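Local atomic coordinates of PPC domain-containing protein (Archaeoglobus fulgidus, PDB entry 2H6L), a protein that is of unknown function but binds zinc through a cluster of histidines and belongs to the plant and prokaryote conserved (PPC) domain family. Residues F12-V23 with F106-V117; A45-Y53 with V62-L70. All blocks are in the same frame, centred on the assembly; numbering follows the deposited sequence.

In the fold
Both contacts are antiparallel strand pairings in the same PPC-domain sheet, and their centres lie about 14 Å apart. Contact 1 is the more buried: it ties strand 10-15 and the start of helix 22-33 to strands 99-110 and 113-119, and its side chains are aliphatic and aromatic, with a cysteine and a helix-capping aspartate. Contact 2, a hairpin of neighbouring strands, puts V46, A49, I51, L66 and L70 on one face, with K64 beside them, and V50, K63 and E65 on the other, with several residues at the surface. The two meet where strands 45-55 and 99-110 run side by side: S107 O lies 2.7 Å from V50 N, a probable hydrogen bond. Both touch the second subunit.

Contact 1: residues F12-V23 with F106-V117; sequences FLLRLDYGKDLV and FSAEVFACEVFV
L16 and C113 meet through backbone and side chain: L16 N donates to C113 O, and CD2 of L16 rests 3.5 Å from C113 SG; the other methyl, CD1, presses tightly on V115 CG2, also at 3.5 Å. C113 holds its sulfur anti to its own backbone N, where L22 CD1 reaches it as well, at 3.9 Å. Further along, L13 CD2 approaches the F116 ring obliquely at CD1, and L14 CD1 touches V117 CG2 on the other face of the sheet.

Beyond the corner at F111 and A112 the partners change. Y18 CE2 comes within 3.6 Å of F111 CD1, the ring planes inclined at 62°, while V110 CG2 packs against CA and CB of L22. D21 stands at the N-cap of helix 22-33. With its CG anti to the backbone N (chi1 -174°), the carboxylate swings back to the strand: OD1 accepts from A108 N at 2.9 Å, on its syn side but 33° out of plane, and OD2 accepts from R24 N in the helix.

Helix 22-33 covers L14, L16, V110 and V115, strands 38-43 and 70-82 lie against C113, and the edge at 12-15 continues into an antiparallel strand of the second subunit.

Contact 2: residues A45-Y53 with V62-L70; sequences AVRSAVIGY and VKKELMEPL
Y53 and V62 lie side by side on the same face of the hairpin, the tyrosine ring laid over the valine. Y53 holds CG between its backbone N and carbonyl carbon (chi1 65°), which swings the ring across to the neighbouring strand. From CB, the chain reaches CG, 4.2 Å from V62 O. On one side of the ring CD2 is 3.9 Å from that same oxygen, and on the other CD1 and CE1 meet V62 CB, and CE1 also CG2. CE2 and CZ both lie over V62 CG1, CZ the closer at 3.6 Å, and the tip OH is 3.7 Å from that methyl. V62 CB stands 3.8 Å from the ring centroid and 15° off its normal, a CH-pi contact over the face. Replacing the tyrosine by an alanine is likely to strip V62 of this aromatic cover and leave its methyls without their partner across the hairpin.

Next to this pair, G52 CA comes within 3.7 Å of K63 CA; a side chain on G52 would run into V62 O. I51 sends CG1 alongside K64 CB, and I51 CD1 reaches L66 CD1. On the opposite face V50 CG1 touches K63 CD, while the polar end of K63 turns to F106 in a cation-pi contact.

The pairing breaks at R47, where the chain turns a corner, and resumes one residue out of step as V46 and L70 exchange backbone bonds. R47 itself reaches out to a salt bridge with E109. Paired hydrogen bonds at Y53-V62, I51-K64 and A49-L66 mark this as an antiparallel beta hairpin, here one arm of the PPC-domain sheet, with G52 near the zinc ligand H104.

Contact 1: residues F12-V23 with F106-V117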
# COMPACT_ATOMS: atom_id res chain seq x y z
N PHE A 12 6.36 13.38 -4.48
CA PHE A 12 6.64 13.21 -5.90
C PHE A 12 5.80 12.13 -6.54
O PHE A 12 5.60 11.06 -5.98
CB PHE A 12 8.11 12.84 -6.12
CG PHE A 12 9.07 13.91 -5.72
CD1 PHE A 12 9.30 15.00 -6.55
CD2 PHE A 12 9.77 13.82 -4.51
CE1 PHE A 12 10.22 15.98 -6.20
CE2 PHE A 12 10.68 14.80 -4.15
CZ PHE A 12 10.91 15.88 -4.99
N LEU A 13 5.30 12.42 -7.74
CA LEU A 13 4.55 11.45 -8.51
C LEU A 13 5.42 11.32 -9.75
O LEU A 13 5.82 12.32 -10.34
CB LEU A 13 3.16 11.96 -8.88
CG LEU A 13 2.08 11.91 -7.80
CD1 LEU A 13 0.76 12.45 -8.38
CD2 LEU A 13 1.90 10.48 -7.32
N LEU A 14 5.76 10.10 -10.15
CA LEU A 14 6.60 9.95 -11.32
C LEU A 14 5.96 9.06 -12.35
O LEU A 14 5.24 8.12 -12.02
CB LEU A 14 7.96 9.34 -10.95
CG LEU A 14 8.58 9.56 -9.58
CD1 LEU A 14 9.83 8.70 -9.49
CD2 LEU A 14 8.92 11.03 -9.34
N ARG A 15 6.21 9.37 -13.62
CA ARG A 15 5.73 8.55 -14.72
C ARG A 15 7.01 7.90 -15.23
O ARG A 15 7.86 8.58 -15.80
CB ARG A 15 5.10 9.40 -15.83
CG ARG A 15 4.84 8.60 -17.11
CD ARG A 15 4.24 9.43 -18.25
NE ARG A 15 4.17 8.64 -19.47
CZ ARG A 15 3.56 9.02 -20.59
NH1 ARG A 15 2.95 10.19 -20.68
NH2 ARG A 15 3.55 8.20 -21.63
N LEU A 16 7.15 6.60 -14.99
CA LEU A 16 8.34 5.87 -15.42
C LEU A 16 8.35 5.65 -16.92
O LEU A 16 7.31 5.69 -17.57
CB LEU A 16 8.41 4.52 -14.71
CG LEU A 16 9.10 4.51 -13.35
CD1 LEU A 16 8.65 5.70 -12.54
CD2 LEU A 16 8.78 3.21 -12.62
N ASP A 17 9.54 5.40 -17.46
CA ASP A 17 9.69 5.16 -18.89
C ASP A 17 9.40 3.72 -19.28
O ASP A 17 9.81 2.77 -18.60
CB ASP A 17 11.11 5.50 -19.35
CG ASP A 17 11.41 6.98 -19.23
OD1 ASP A 17 10.62 7.80 -19.73
OD2 ASP A 17 12.46 7.33 -18.63
N TYR A 18 8.68 3.56 -20.39
CA TYR A 18 8.33 2.26 -20.92
C TYR A 18 9.60 1.49 -21.31
O TYR A 18 10.55 2.07 -21.83
CB TYR A 18 7.42 2.45 -22.14
CG TYR A 18 7.15 1.21 -22.95
CD1 TYR A 18 8.10 0.70 -23.84
CD2 TYR A 18 5.93 0.55 -22.85
CE1 TYR A 18 7.84 -0.44 -24.61
CE2 TYR A 18 5.66 -0.59 -23.61
CZ TYR A 18 6.62 -1.07 -24.49
OH TYR A 18 6.35 -2.18 -25.25
N GLY A 19 9.62 0.19 -21.03
CA GLY A 19 10.77 -0.63 -21.39
C GLY A 19 12.01 -0.59 -20.51
O GLY A 19 12.96 -1.31 -20.78
N LYS A 20 12.02 0.24 -19.47
CA LYS A 20 13.17 0.34 -18.58
C LYS A 20 12.85 -0.31 -17.24
O LYS A 20 11.68 -0.44 -16.89
CB LYS A 20 13.54 1.81 -18.34
CG LYS A 20 13.86 2.59 -19.61
CD LYS A 20 15.14 2.07 -20.26
CE LYS A 20 15.48 2.89 -21.51
NZ LYS A 20 16.82 2.55 -22.06
N ASP A 21 13.88 -0.70 -16.49
CA ASP A 21 13.67 -1.35 -15.19
C ASP A 21 13.01 -0.43 -14.17
O ASP A 21 13.41 0.71 -13.97
CB ASP A 21 14.99 -1.86 -14.61
CG ASP A 21 14.78 -2.66 -13.33
OD1 ASP A 21 14.26 -3.79 -13.42
OD2 ASP A 21 15.12 -2.16 -12.24
N LEU A 22 12.00 -0.96 -13.49
CA LEU A 22 11.26 -0.20 -12.50
C LEU A 22 12.16 0.25 -11.35
O LEU A 22 12.23 1.44 -11.04
CB LEU A 22 10.09 -1.04 -11.97
CG LEU A 22 8.89 -0.26 -11.44
CD1 LEU A 22 7.72 -1.19 -11.17
CD2 LEU A 22 9.31 0.47 -10.18
N VAL A 23 12.86 -0.69 -10.72
CA VAL A 23 13.73 -0.36 -9.61
C VAL A 23 14.82 0.63 -10.01
O VAL A 23 15.07 1.61 -9.31
CB VAL A 23 14.41 -1.61 -9.02
CG1 VAL A 23 15.17 -1.25 -7.75
CG2 VAL A 23 13.38 -2.68 -8.75
N PHE A 106 12.97 -7.79 -7.49
CA PHE A 106 14.37 -7.67 -7.91
C PHE A 106 14.45 -6.79 -9.14
O PHE A 106 15.30 -5.90 -9.22
CB PHE A 106 14.96 -9.05 -8.21
CG PHE A 106 15.21 -9.87 -6.97
CD1 PHE A 106 16.27 -9.56 -6.12
CD2 PHE A 106 14.39 -10.94 -6.66
CE1 PHE A 106 16.50 -10.31 -4.97
CE2 PHE A 106 14.62 -11.70 -5.51
CZ PHE A 106 15.67 -11.38 -4.66
N SER A 107 13.58 -7.05 -10.11
CA SER A 107 13.53 -6.26 -11.34
C SER A 107 12.17 -6.38 -12.01
O SER A 107 11.44 -7.35 -11.81
CB SER A 107 14.60 -6.73 -12.33
OG SER A 107 14.27 -8.00 -12.86
N ALA A 108 11.85 -5.37 -12.81
CA ALA A 108 10.60 -5.34 -13.55
C ALA A 108 10.73 -4.38 -14.72
O ALA A 108 11.20 -3.26 -14.57
CB ALA A 108 9.46 -4.91 -12.64
N GLU A 109 10.33 -4.85 -15.89
CA GLU A 109 10.37 -4.02 -17.08
C GLU A 109 9.05 -3.26 -17.04
O GLU A 109 7.99 -3.87 -16.93
CB GLU A 109 10.43 -4.87 -18.33
CG GLU A 109 10.70 -4.09 -19.59
CD GLU A 109 10.81 -4.98 -20.81
OE1 GLU A 109 11.50 -6.02 -20.71
OE2 GLU A 109 10.22 -4.65 -21.85
N VAL A 110 9.13 -1.94 -17.11
CA VAL A 110 7.93 -1.12 -17.06
C VAL A 110 7.10 -1.04 -18.34
O VAL A 110 7.65 -0.93 -19.45
CB VAL A 110 8.29 0.32 -16.67
CG1 VAL A 110 7.06 1.22 -16.79
CG2 VAL A 110 8.83 0.36 -15.25
N PHE A 111 5.78 -1.09 -18.18
CA PHE A 111 4.86 -0.93 -19.30
C PHE A 111 4.33 0.49 -19.08
O PHE A 111 4.46 1.36 -19.94
CB PHE A 111 3.70 -1.92 -19.25
CG PHE A 111 2.71 -1.74 -20.37
CD1 PHE A 111 3.05 -2.09 -21.68
CD2 PHE A 111 1.48 -1.14 -20.14
CE1 PHE A 111 2.17 -1.85 -22.73
CE2 PHE A 111 0.59 -0.90 -21.19
CZ PHE A 111 0.94 -1.25 -22.49
N ALA A 112 3.73 0.69 -17.91
CA ALA A 112 3.21 1.98 -17.48
C ALA A 112 3.24 1.94 -15.96
O ALA A 112 2.64 1.07 -15.34
CB ALA A 112 1.77 2.19 -17.98
N CYS A 113 3.97 2.88 -15.36
CA CYS A 113 4.09 2.91 -13.91
C CYS A 113 4.03 4.31 -13.32
O CYS A 113 4.74 5.21 -13.76
CB CYS A 113 5.40 2.23 -13.49
SG CYS A 113 5.59 2.00 -11.71
N GLU A 114 3.17 4.49 -12.33
CA GLU A 114 3.00 5.76 -11.65
C GLU A 114 3.46 5.50 -10.22
O GLU A 114 2.87 4.69 -9.50
CB GLU A 114 1.53 6.19 -11.73
CG GLU A 114 1.01 6.19 -13.17
CD GLU A 114 -0.46 6.59 -13.33
OE1 GLU A 114 -1.26 6.40 -12.39
OE2 GLU A 114 -0.83 7.07 -14.43
N VAL A 115 4.52 6.19 -9.83
CA VAL A 115 5.11 6.01 -8.51
C VAL A 115 4.90 7.20 -7.60
O VAL A 115 4.99 8.35 -8.03
CB VAL A 115 6.64 5.76 -8.64
CG1 VAL A 115 7.22 5.35 -7.29
CG2 VAL A 115 6.91 4.71 -9.69
N PHE A 116 4.62 6.93 -6.33
CA PHE A 116 4.47 8.00 -5.36
C PHE A 116 5.69 7.89 -4.47
O PHE A 116 5.95 6.84 -3.89
CB PHE A 116 3.21 7.82 -4.50
CG PHE A 116 3.11 8.82 -3.38
CD1 PHE A 116 3.22 10.19 -3.63
CD2 PHE A 116 2.92 8.40 -2.06
CE1 PHE A 116 3.15 11.12 -2.60
CE2 PHE A 116 2.85 9.32 -1.03
CZ PHE A 116 2.96 10.69 -1.29
N VAL A 117 6.45 8.97 -4.38
CA VAL A 117 7.64 8.97 -3.54
C VAL A 117 7.47 10.00 -2.44
O VAL A 117 7.23 11.17 -2.71
CB VAL A 117 8.90 9.30 -4.35
CG1 VAL A 117 10.11 9.34 -3.43
CG2 VAL A 117 9.09 8.26 -5.45
O HOH W 1 4.70 5.01 -17.38
O HOH W 2 16.54 -3.96 -10.65

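Contact 2: residues A45-Y53 with V62-L70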
# COMPACT_ATOMS: atom_id res chain seq x y z
N ALA A 45 1.45 -1.37 -14.66
CA ALA A 45 1.64 -2.69 -15.25
C ALA A 45 3.08 -2.85 -15.73
O ALA A 45 3.75 -1.87 -16.04
CB ALA A 45 0.67 -2.89 -16.41
N VAL A 46 3.53 -4.10 -15.79
CA VAL A 46 4.88 -4.42 -16.23
C VAL A 46 4.84 -5.46 -17.34
O VAL A 46 3.88 -6.21 -17.46
CB VAL A 46 5.72 -4.99 -15.06
CG1 VAL A 46 5.79 -3.99 -13.91
CG2 VAL A 46 5.12 -6.29 -14.57
N ARG A 47 5.90 -5.50 -18.14
CA ARG A 47 6.00 -6.45 -19.24
C ARG A 47 6.63 -7.77 -18.78
O ARG A 47 6.49 -8.80 -19.43
CB ARG A 47 6.84 -5.84 -20.37
CG ARG A 47 6.37 -4.44 -20.80
CD ARG A 47 7.11 -4.00 -22.05
NE ARG A 47 6.78 -4.85 -23.20
CZ ARG A 47 7.59 -5.05 -24.24
NH1 ARG A 47 8.78 -4.46 -24.28
NH2 ARG A 47 7.21 -5.83 -25.23
N SER A 48 7.34 -7.71 -17.66
CA SER A 48 7.98 -8.90 -17.10
C SER A 48 8.56 -8.54 -15.75
O SER A 48 8.57 -7.37 -15.37
CB SER A 48 9.10 -9.39 -18.02
OG SER A 48 10.15 -8.44 -18.07
N ALA A 49 9.08 -9.52 -15.04
CA ALA A 49 9.64 -9.23 -13.73
C ALA A 49 10.39 -10.38 -13.12
O ALA A 49 10.32 -11.52 -13.60
CB ALA A 49 8.51 -8.80 -12.79
N VAL A 50 11.12 -10.07 -12.06
CA VAL A 50 11.85 -11.06 -11.30
C VAL A 50 11.55 -10.77 -9.84
O VAL A 50 11.87 -9.70 -9.34
CB VAL A 50 13.38 -10.99 -11.54
CG1 VAL A 50 14.08 -12.01 -10.64
CG2 VAL A 50 13.70 -11.28 -13.01
N ILE A 51 10.91 -11.72 -9.18
CA ILE A 51 10.56 -11.58 -7.78
C ILE A 51 11.19 -12.74 -7.02
O ILE A 51 11.92 -13.54 -7.60
CB ILE A 51 9.03 -11.63 -7.57
CG1 ILE A 51 8.49 -12.99 -8.01
CG2 ILE A 51 8.36 -10.51 -8.37
CD1 ILE A 51 7.04 -13.21 -7.65
N GLY A 52 10.89 -12.85 -5.73
CA GLY A 52 11.46 -13.95 -4.98
C GLY A 52 11.03 -13.97 -3.54
O GLY A 52 10.47 -12.99 -3.05
N TYR A 53 11.26 -15.08 -2.88
CA TYR A 53 10.90 -15.18 -1.47
C TYR A 53 12.15 -15.58 -0.70
O TYR A 53 13.06 -16.21 -1.26
CB TYR A 53 9.76 -16.17 -1.28
CG TYR A 53 10.06 -17.60 -1.62
CD1 TYR A 53 10.71 -18.43 -0.71
CD2 TYR A 53 9.67 -18.14 -2.85
CE1 TYR A 53 10.95 -19.77 -1.00
CE2 TYR A 53 9.90 -19.48 -3.15
CZ TYR A 53 10.54 -20.29 -2.22
OH TYR A 53 10.74 -21.62 -2.50
N VAL A 62 15.08 -16.93 -3.02
CA VAL A 62 14.69 -17.91 -4.02
C VAL A 62 13.85 -17.10 -5.00
O VAL A 62 12.74 -16.70 -4.68
CB VAL A 62 13.82 -19.02 -3.40
CG1 VAL A 62 13.39 -20.00 -4.47
CG2 VAL A 62 14.60 -19.74 -2.31
N LYS A 63 14.39 -16.85 -6.18
CA LYS A 63 13.68 -16.03 -7.16
C LYS A 63 12.82 -16.76 -8.17
O LYS A 63 12.99 -17.95 -8.43
CB LYS A 63 14.67 -15.11 -7.89
CG LYS A 63 15.83 -15.82 -8.56
CD LYS A 63 16.75 -14.83 -9.27
CE LYS A 63 17.35 -13.83 -8.29
NZ LYS A 63 18.19 -12.80 -8.98
N LYS A 64 11.86 -16.02 -8.71
CA LYS A 64 10.94 -16.54 -9.70
C LYS A 64 10.91 -15.56 -10.87
O LYS A 64 10.82 -14.35 -10.68
CB LYS A 64 9.53 -16.68 -9.11
CG LYS A 64 8.52 -17.27 -10.09
CD LYS A 64 7.15 -17.44 -9.46
CE LYS A 64 6.21 -18.13 -10.44
NZ LYS A 64 6.84 -19.37 -10.96
N GLU A 65 11.02 -16.10 -12.08
CA GLU A 65 11.00 -15.27 -13.28
C GLU A 65 9.61 -15.30 -13.86
O GLU A 65 8.96 -16.34 -13.87
CB GLU A 65 11.99 -15.80 -14.31
CG GLU A 65 13.44 -15.46 -14.01
CD GLU A 65 14.39 -16.11 -14.99
OE1 GLU A 65 14.74 -17.30 -14.79
OE2 GLU A 65 14.79 -15.44 -15.97
N LEU A 66 9.16 -14.15 -14.32
CA LEU A 66 7.85 -14.01 -14.92
C LEU A 66 8.02 -13.24 -16.22
O LEU A 66 8.27 -12.04 -16.21
CB LEU A 66 6.92 -13.23 -13.99
CG LEU A 66 6.54 -13.91 -12.68
CD1 LEU A 66 5.96 -12.87 -11.74
CD2 LEU A 66 5.55 -15.04 -12.94
N MSE A 67 7.91 -13.95 -17.34
CA MSE A 67 8.05 -13.32 -18.64
C MSE A 67 6.70 -13.20 -19.34
O MSE A 67 6.51 -13.66 -20.47
CB MSE A 67 9.05 -14.10 -19.50
CG MSE A 67 10.49 -14.00 -18.99
SE MSE A 67 11.80 -15.03 -19.99
CE MSE A 67 12.02 -13.85 -21.52
N GLU A 68 5.76 -12.58 -18.63
CA GLU A 68 4.42 -12.35 -19.14
C GLU A 68 3.95 -11.02 -18.58
O GLU A 68 4.25 -10.69 -17.43
CB GLU A 68 3.44 -13.45 -18.69
CG GLU A 68 1.97 -13.08 -18.95
CD GLU A 68 0.97 -14.07 -18.38
OE1 GLU A 68 1.13 -14.47 -17.21
OE2 GLU A 68 0.02 -14.44 -19.10
N PRO A 69 3.24 -10.24 -19.39
CA PRO A 69 2.74 -8.94 -18.94
C PRO A 69 1.90 -9.16 -17.68
O PRO A 69 1.10 -10.09 -17.62
CB PRO A 69 1.89 -8.48 -20.11
CG PRO A 69 2.64 -9.04 -21.28
CD PRO A 69 2.96 -10.44 -20.82
N LEU A 70 2.09 -8.30 -16.68
CA LEU A 70 1.34 -8.42 -15.43
C LEU A 70 0.97 -7.05 -14.89
O LEU A 70 1.66 -6.07 -15.14
CB LEU A 70 2.19 -9.15 -14.38
CG LEU A 70 1.96 -10.64 -14.04
CD1 LEU A 70 1.34 -11.37 -15.20
CD2 LEU A 70 3.29 -11.27 -13.65